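Local coordinates for protein putative O-GlcNAcase nagJ (Clostridium perfringens, PDB 6PV5) that probably hydrolyses N-acetylhexosamine linkages in glycans as a family 84 glycoside hydrolase, the helical region described here belonging to its post-catalytic part, at residues 523-526 / 527-531; 611-614 / 615-619. One frame throughout, in Å; residues are numbered along the deposited sequence. Where two conformers were deposited one is given.

Contact 1: 523-526 / 527-531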
ATOM      1  N   GLU A 523     -14.970 -31.473  12.699  1.00 34.98           N
ATOM      2  CA  GLU A 523     -13.732 -30.706  12.724  1.00 36.32           C
ATOM      3  C   GLU A 523     -12.662 -31.387  11.880  1.00 33.87           C
ATOM      4  O   GLU A 523     -12.008 -30.731  11.075  1.00 33.49           O
ATOM      5  CB  GLU A 523     -13.199 -30.571  14.151  1.00 38.50           C
ATOM      6  CG  GLU A 523     -13.920 -29.520  14.966  1.00 48.42           C
ATOM      7  CD  GLU A 523     -15.181 -29.991  15.678  1.00 55.28           C
ATOM      8  OE1 GLU A 523     -15.592 -31.167  15.478  1.00 54.56           O
ATOM      9  OE2 GLU A 523     -15.741 -29.184  16.441  1.00 55.99           O
ATOM     10  N   LEU A 524     -12.498 -32.705  12.053  1.00 31.69           N
ATOM     11  CA  LEU A 524     -11.540 -33.457  11.254  1.00 36.43           C
ATOM     12  C   LEU A 524     -11.866 -33.318   9.768  1.00 37.72           C
ATOM     13  O   LEU A 524     -10.978 -33.104   8.936  1.00 36.67           O
ATOM     14  CB  LEU A 524     -11.530 -34.929  11.693  1.00 35.17           C
ATOM     15  CG  LEU A 524     -10.800 -35.198  13.011  1.00 39.15           C
ATOM     16  CD1 LEU A 524     -10.443 -36.679  13.121  1.00 39.37           C
ATOM     17  CD2 LEU A 524      -9.541 -34.340  13.117  1.00 34.05           C
ATOM     18  N   SER A 525     -13.160 -33.426   9.456  1.00 34.29           N
ATOM     19  CA  SER A 525     -13.648 -33.245   8.101  1.00 37.30           C
ATOM     20  C   SER A 525     -13.305 -31.848   7.588  1.00 36.13           C
ATOM     21  O   SER A 525     -12.840 -31.715   6.468  1.00 35.89           O
ATOM     22  CB  SER A 525     -15.137 -33.510   8.034  1.00 41.28           C
ATOM     23  OG  SER A 525     -15.587 -33.464   6.687  1.00 47.04           O
ATOM     24  N   ASN A 526     -13.530 -30.817   8.418  1.00 36.98           N
ATOM     25  CA  ASN A 526     -13.276 -29.432   8.050  1.00 36.97           C
ATOM     26  C   ASN A 526     -11.784 -29.242   7.792  1.00 34.32           C
ATOM     27  O   ASN A 526     -11.408 -28.685   6.769  1.00 30.71           O
ATOM     28  CB  ASN A 526     -13.714 -28.467   9.157  1.00 44.16           C
ATOM     29  CG  ASN A 526     -15.195 -28.162   9.121  1.00 51.52           C
ATOM     30  OD1 ASN A 526     -15.847 -28.336   8.090  1.00 57.96           O
ATOM     31  ND2 ASN A 526     -15.729 -27.681  10.233  1.00 56.02           N
ATOM     32  N   LEU A 527     -10.954 -29.747   8.717  1.00 31.87           N
ATOM     33  CA  LEU A 527      -9.512 -29.638   8.597  1.00 34.11           C
ATOM     34  C   LEU A 527      -9.021 -30.370   7.353  1.00 33.66           C
ATOM     35  O   LEU A 527      -8.180 -29.843   6.628  1.00 35.43           O
ATOM     36  CB  LEU A 527      -8.849 -30.158   9.874  1.00 32.34           C
ATOM     37  CG  LEU A 527      -9.015 -29.265  11.096  1.00 34.12           C
ATOM     38  CD1 LEU A 527      -8.253 -29.844  12.289  1.00 31.23           C
ATOM     39  CD2 LEU A 527      -8.567 -27.834  10.781  1.00 31.96           C
ATOM     40  N   GLN A 528      -9.585 -31.553   7.071  1.00 33.79           N
ATOM     41  CA  GLN A 528      -9.143 -32.352   5.931  1.00 32.26           C
ATOM     42  C   GLN A 528      -9.372 -31.628   4.606  1.00 31.81           C
ATOM     43  O   GLN A 528      -8.554 -31.747   3.688  1.00 29.22           O
ATOM     44  CB  GLN A 528      -9.845 -33.709   5.891  1.00 37.75           C
ATOM     45  CG  GLN A 528      -9.305 -34.616   4.801  1.00 43.77           C
ATOM     46  CD  GLN A 528      -9.893 -35.994   4.949  1.00 60.78           C
ATOM     47  OE1 GLN A 528      -9.263 -36.900   5.495  1.00 70.38           O
ATOM     48  NE2 GLN A 528     -11.127 -36.150   4.496  1.00 57.43           N
ATOM     49  N   ASN A 529     -10.509 -30.931   4.492  0.58 30.59           N
ATOM     50  CA  ASN A 529     -10.798 -30.127   3.312  0.58 32.15           C
ATOM     51  C   ASN A 529      -9.733 -29.040   3.152  0.58 31.55           C
ATOM     52  O   ASN A 529      -9.205 -28.836   2.061  0.58 33.78           O
ATOM     53  CB  ASN A 529     -12.184 -29.476   3.379  0.58 31.26           C
ATOM     54  CG  ASN A 529     -13.335 -30.435   3.164  0.58 35.27           C
ATOM     55  OD1 ASN A 529     -13.246 -31.358   2.352  0.58 34.44           O
ATOM     56  ND2 ASN A 529     -14.432 -30.206   3.871  0.58 34.16           N
ATOM     57  N   GLU A 530      -9.436 -28.319   4.239  1.00 31.29           N
ATOM     58  CA  GLU A 530      -8.420 -27.269   4.172  1.00 32.91           C
ATOM     59  C   GLU A 530      -7.077 -27.834   3.691  1.00 29.59           C
ATOM     60  O   GLU A 530      -6.495 -27.316   2.745  1.00 31.26           O
ATOM     61  CB  GLU A 530      -8.276 -26.556   5.510  1.00 32.05           C
ATOM     62  CG  GLU A 530      -7.303 -25.371   5.466  1.00 36.10           C
ATOM     63  CD  GLU A 530      -7.531 -24.301   4.402  1.00 38.07           C
ATOM     64  OE1 GLU A 530      -8.664 -24.197   3.868  1.00 36.18           O
ATOM     65  OE2 GLU A 530      -6.570 -23.548   4.115  1.00 37.36           O
ATOM     66  N   PHE A 531      -6.633 -28.941   4.307  1.00 31.55           N
ATOM     67  CA  PHE A 531      -5.323 -29.524   4.058  1.00 31.77           C
ATOM     68  C   PHE A 531      -5.241 -30.048   2.627  1.00 30.41           C
ATOM     69  O   PHE A 531      -4.170 -29.994   2.014  1.00 26.67           O
ATOM     70  CB  PHE A 531      -4.960 -30.600   5.091  1.00 29.50           C
ATOM     71  CG  PHE A 531      -4.820 -30.137   6.524  1.00 33.99           C
ATOM     72  CD1 PHE A 531      -4.252 -28.905   6.837  1.00 32.01           C
ATOM     73  CD2 PHE A 531      -5.234 -30.949   7.574  1.00 32.98           C
ATOM     74  CE1 PHE A 531      -4.113 -28.502   8.162  1.00 31.84           C
ATOM     75  CE2 PHE A 531      -5.092 -30.549   8.898  1.00 30.94           C
ATOM     76  CZ  PHE A 531      -4.529 -29.322   9.189  1.00 32.62           C
TER

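Contact 2: 611-614 / 615-619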
ATOM      1  N   VAL A 611      -0.733 -21.255  13.142  1.00 24.86           N
ATOM      2  CA  VAL A 611      -1.940 -22.067  13.310  1.00 27.01           C
ATOM      3  C   VAL A 611      -1.694 -23.534  12.922  1.00 26.97           C
ATOM      4  O   VAL A 611      -1.854 -24.419  13.755  1.00 26.68           O
ATOM      5  CB  VAL A 611      -3.132 -21.461  12.538  1.00 27.13           C
ATOM      6  CG1 VAL A 611      -4.384 -22.332  12.663  1.00 26.28           C
ATOM      7  CG2 VAL A 611      -3.415 -20.012  12.966  1.00 23.45           C
ATOM      8  N   VAL A 612      -1.276 -23.798  11.677  1.00 25.97           N
ATOM      9  CA  VAL A 612      -1.149 -25.169  11.196  1.00 26.94           C
ATOM     10  C   VAL A 612       0.070 -25.845  11.827  1.00 28.94           C
ATOM     11  O   VAL A 612       0.016 -27.011  12.230  1.00 27.98           O
ATOM     12  CB  VAL A 612      -1.132 -25.257   9.651  1.00 27.78           C
ATOM     13  CG1 VAL A 612      -0.857 -26.677   9.168  1.00 25.95           C
ATOM     14  CG2 VAL A 612      -2.455 -24.780   9.046  1.00 27.40           C
ATOM     15  N   ASP A 613       1.190 -25.115  11.872  1.00 27.38           N
ATOM     16  CA  ASP A 613       2.437 -25.659  12.359  1.00 24.71           C
ATOM     17  C   ASP A 613       2.286 -26.207  13.788  1.00 26.45           C
ATOM     18  O   ASP A 613       2.670 -27.351  14.048  1.00 25.08           O
ATOM     19  CB  ASP A 613       3.584 -24.665  12.152  1.00 25.95           C
ATOM     20  CG  ASP A 613       4.930 -25.259  12.528  1.00 26.58           C
ATOM     21  OD1 ASP A 613       5.169 -25.407  13.722  1.00 29.99           O
ATOM     22  OD2 ASP A 613       5.691 -25.611  11.620  1.00 28.20           O
ATOM     23  N   PRO A 614       1.816 -25.426  14.797  1.00 26.57           N
ATOM     24  CA  PRO A 614       1.616 -25.978  16.140  1.00 26.46           C
ATOM     25  C   PRO A 614       0.638 -27.150  16.225  1.00 27.12           C
ATOM     26  O   PRO A 614       0.764 -28.009  17.112  1.00 25.54           O
ATOM     27  CB  PRO A 614       1.106 -24.805  16.998  1.00 27.64           C
ATOM     28  CG  PRO A 614       0.701 -23.722  15.967  1.00 28.23           C
ATOM     29  CD  PRO A 614       1.558 -23.975  14.747  1.00 25.25           C
ATOM     30  N   PHE A 615      -0.360 -27.152  15.335  1.00 25.22           N
ATOM     31  CA  PHE A 615      -1.310 -28.247  15.288  1.00 26.50           C
ATOM     32  C   PHE A 615      -0.573 -29.560  14.978  1.00 27.43           C
ATOM     33  O   PHE A 615      -0.669 -30.527  15.725  1.00 27.81           O
ATOM     34  CB  PHE A 615      -2.418 -28.015  14.257  1.00 25.36           C
ATOM     35  CG  PHE A 615      -3.312 -29.224  14.074  1.00 25.83           C
ATOM     36  CD1 PHE A 615      -4.164 -29.636  15.093  1.00 25.02           C
ATOM     37  CD2 PHE A 615      -3.271 -29.979  12.906  1.00 24.41           C
ATOM     38  CE1 PHE A 615      -4.988 -30.746  14.933  1.00 24.09           C
ATOM     39  CE2 PHE A 615      -4.092 -31.094  12.750  1.00 26.01           C
ATOM     40  CZ  PHE A 615      -4.931 -31.483  13.773  1.00 24.12           C
ATOM     41  N   ILE A 616       0.174 -29.591  13.883  1.00 26.72           N
ATOM     42  CA  ILE A 616       0.908 -30.786  13.518  1.00 30.28           C
ATOM     43  C   ILE A 616       1.888 -31.182  14.623  1.00 35.48           C
ATOM     44  O   ILE A 616       2.003 -32.359  14.932  1.00 35.30           O
ATOM     45  CB  ILE A 616       1.592 -30.588  12.161  1.00 34.60           C
ATOM     46  CG1 ILE A 616       0.527 -30.389  11.082  1.00 31.08           C
ATOM     47  CG2 ILE A 616       2.504 -31.776  11.848  1.00 39.11           C
ATOM     48  CD1 ILE A 616       1.015 -29.529   9.927  1.00 35.86           C
ATOM     49  N   ARG A 617       2.556 -30.207  15.254  1.00 32.53           N
ATOM     50  CA  ARG A 617       3.506 -30.544  16.300  1.00 33.54           C
ATOM     51  C   ARG A 617       2.795 -31.056  17.550  1.00 33.13           C
ATOM     52  O   ARG A 617       3.368 -31.867  18.262  1.00 31.72           O
ATOM     53  CB  ARG A 617       4.436 -29.376  16.658  1.00 34.40           C
ATOM     54  CG  ARG A 617       5.454 -29.061  15.571  1.00 37.08           C
ATOM     55  CD  ARG A 617       6.324 -27.851  15.879  1.00 39.14           C
ATOM     56  NE  ARG A 617       6.681 -27.240  14.606  1.00 38.41           N
ATOM     57  CZ  ARG A 617       7.680 -27.648  13.827  1.00 38.83           C
ATOM     58  NH1 ARG A 617       8.461 -28.639  14.220  1.00 36.27           N
ATOM     59  NH2 ARG A 617       7.919 -27.034  12.678  1.00 36.89           N
ATOM     60  N   LYS A 618       1.588 -30.565  17.846  1.00 32.31           N
ATOM     61  CA  LYS A 618       0.870 -31.030  19.024  1.00 32.23           C
ATOM     62  C   LYS A 618       0.442 -32.485  18.841  1.00 32.08           C
ATOM     63  O   LYS A 618       0.470 -33.258  19.783  1.00 31.23           O
ATOM     64  CB  LYS A 618      -0.380 -30.194  19.303  1.00 33.81           C
ATOM     65  CG  LYS A 618      -1.009 -30.404  20.676  1.00 35.95           C
ATOM     66  CD  LYS A 618      -2.024 -29.345  21.055  1.00 36.55           C
ATOM     67  CE  LYS A 618      -2.982 -29.847  22.117  1.00 45.51           C
ATOM     68  NZ  LYS A 618      -3.906 -28.792  22.609  1.00 49.66           N
ATOM     69  N   VAL A 619       0.034 -32.849  17.626  1.00 32.34           N
ATOM     70  CA  VAL A 619      -0.393 -34.207  17.324  1.00 36.69           C
ATOM     71  C   VAL A 619       0.752 -35.191  17.598  1.00 40.46           C
ATOM     72  O   VAL A 619       0.522 -36.261  18.139  1.00 39.52           O
ATOM     73  CB  VAL A 619      -0.930 -34.309  15.885  1.00 33.51           C
ATOM     74  CG1 VAL A 619      -1.050 -35.751  15.410  1.00 36.20           C
ATOM     75  CG2 VAL A 619      -2.244 -33.555  15.726  1.00 31.66           C
TER

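Contact 1: 523-526 / 527-531
Leu-527 N-H and CG meet the carbonyl oxygen of Glu-523 one turn earlier on helix 521-544, in the all-helical post-catalytic region of this family 84 hydrolase, and the contact consists of the alpha-helical bonds between successive turns. Four of them cross it, each from an N-H to the carbonyl four residues earlier. Leu-527 N reaches Glu-523 O at 2.8 Å, and the N-H points at the oxygen almost without a bend (169°). Gln-528 N lies 2.8 Å from Leu-524 O. The next two, Asn-529 N to Ser-525 O at 3.2 Å and Glu-530 N to Asn-526 O at 3.2 Å, are longer. Phe-531 N to Leu-527 O, at 2.9 Å, carries the same pattern onward.

The side chains approach the preceding turn mainly with their first carbons, in van der Waals contact. In Leu-527, CG stands beside the backbone N (chi1 -71°), which folds it back over the preceding turn and sets CG 3.3 Å from Glu-523 O. Gln-528 differs: its CG is opposite the backbone N (chi1 -174°) and the extended chain runs off the helix, leaving CB as the atom that meets Leu-524 O, at 3.3 Å.

The charged ends of both glutamates look outward from the contact. Glu-523 forms a salt bridge with Lys-513 of helix 501-515, and Glu-530 is hydrogen-bonded to His-489. Leu-524 and Leu-527 both pack on Leu-510 of helix 501-515.

Since every hydrogen bond across the contact joins backbone atoms, the local geometry is set by the peptide groups. Leu-524, Leu-527 and Phe-531 can then pack on neighbouring helices, while the carboxylates pair with Lys-513 and, in a loop, His-489.

Contact 2: 611-614 / 615-619
Asp-613 and Arg-617 form a two-pronged salt bridge across one helical turn. The arginine approaches side-on, using NE and one terminal nitrogen, each for a separate oxygen. Arg-617 NE is 2.5 Å from Asp-613 OD1, a very short separation whose exact value deserves caution, with OD1 lying at the guanidinium edge in its plane. Arg-617 NH2 meets the syn lone pair of Asp-613 OD2 at 2.8 Å. The two flat groups are turned 32° from one another, so the pairing is not fully coplanar. Different first torsions bring them together: Asp-613 CG is trans to its own N (chi1 -174°) and heads along the helix, whereas Arg-617 CG stands next to its backbone N (chi1 -71°) and its chain reaches back, extended as far as NE.

On another side of the helix, Val-612 CG1 presses on Ile-616 CD1 at 3.5 Å, closer than usual for two methyl groups. Beneath both pairs run the backbone bonds. Ile-616 N to Val-612 O, at 3.1 Å, and Arg-617 N to Asp-613 O, at 3.1 Å, are well formed; Phe-615 N to Val-611 O, at 3.5 Å, is weak, as the helix is only starting there.

Farther out, Tyr-564 OH is hydrogen-bonded to Asp-613 OD2 and Asp-601 makes a salt bridge with Arg-617 NH2, so both ends of the ion pair have second partners, which should limit their rotation. Ile-616 rests on helix 548-579, and Lys-618 makes a cation-pi contact with Trp-511.

Pro-614, in the first turn, lacks an N-H, which costs little where few preceding carbonyls are available. The Asp-613/Arg-617 pair is an i to i+4 salt bridge on the short final alpha-helix, 612-619, of a helical bundle.

Following the chain from its N terminus, the mixed-sheet domain comes first, then the eight-stranded barrel; contact 1 follows within helix 521-544, and contact 2 within helix 612-619 near the C-terminal end. Neither closes a loop, because each joins adjoining turns of one continuous segment; they lie in series, without nesting or crossing. Helices 548-579 and 583-601 intervene in sequence, yet the contact centres are only about 14 Å apart. The two helices meet through apolar side chains: Phe-531 CE1 lies 3.9 Å from Val-612 CG1, and Leu-527 CD1 4.0 Å from Phe-615 CZ. Both helices also touch helices 501-515 and 548-579, which joins all four in one bundle.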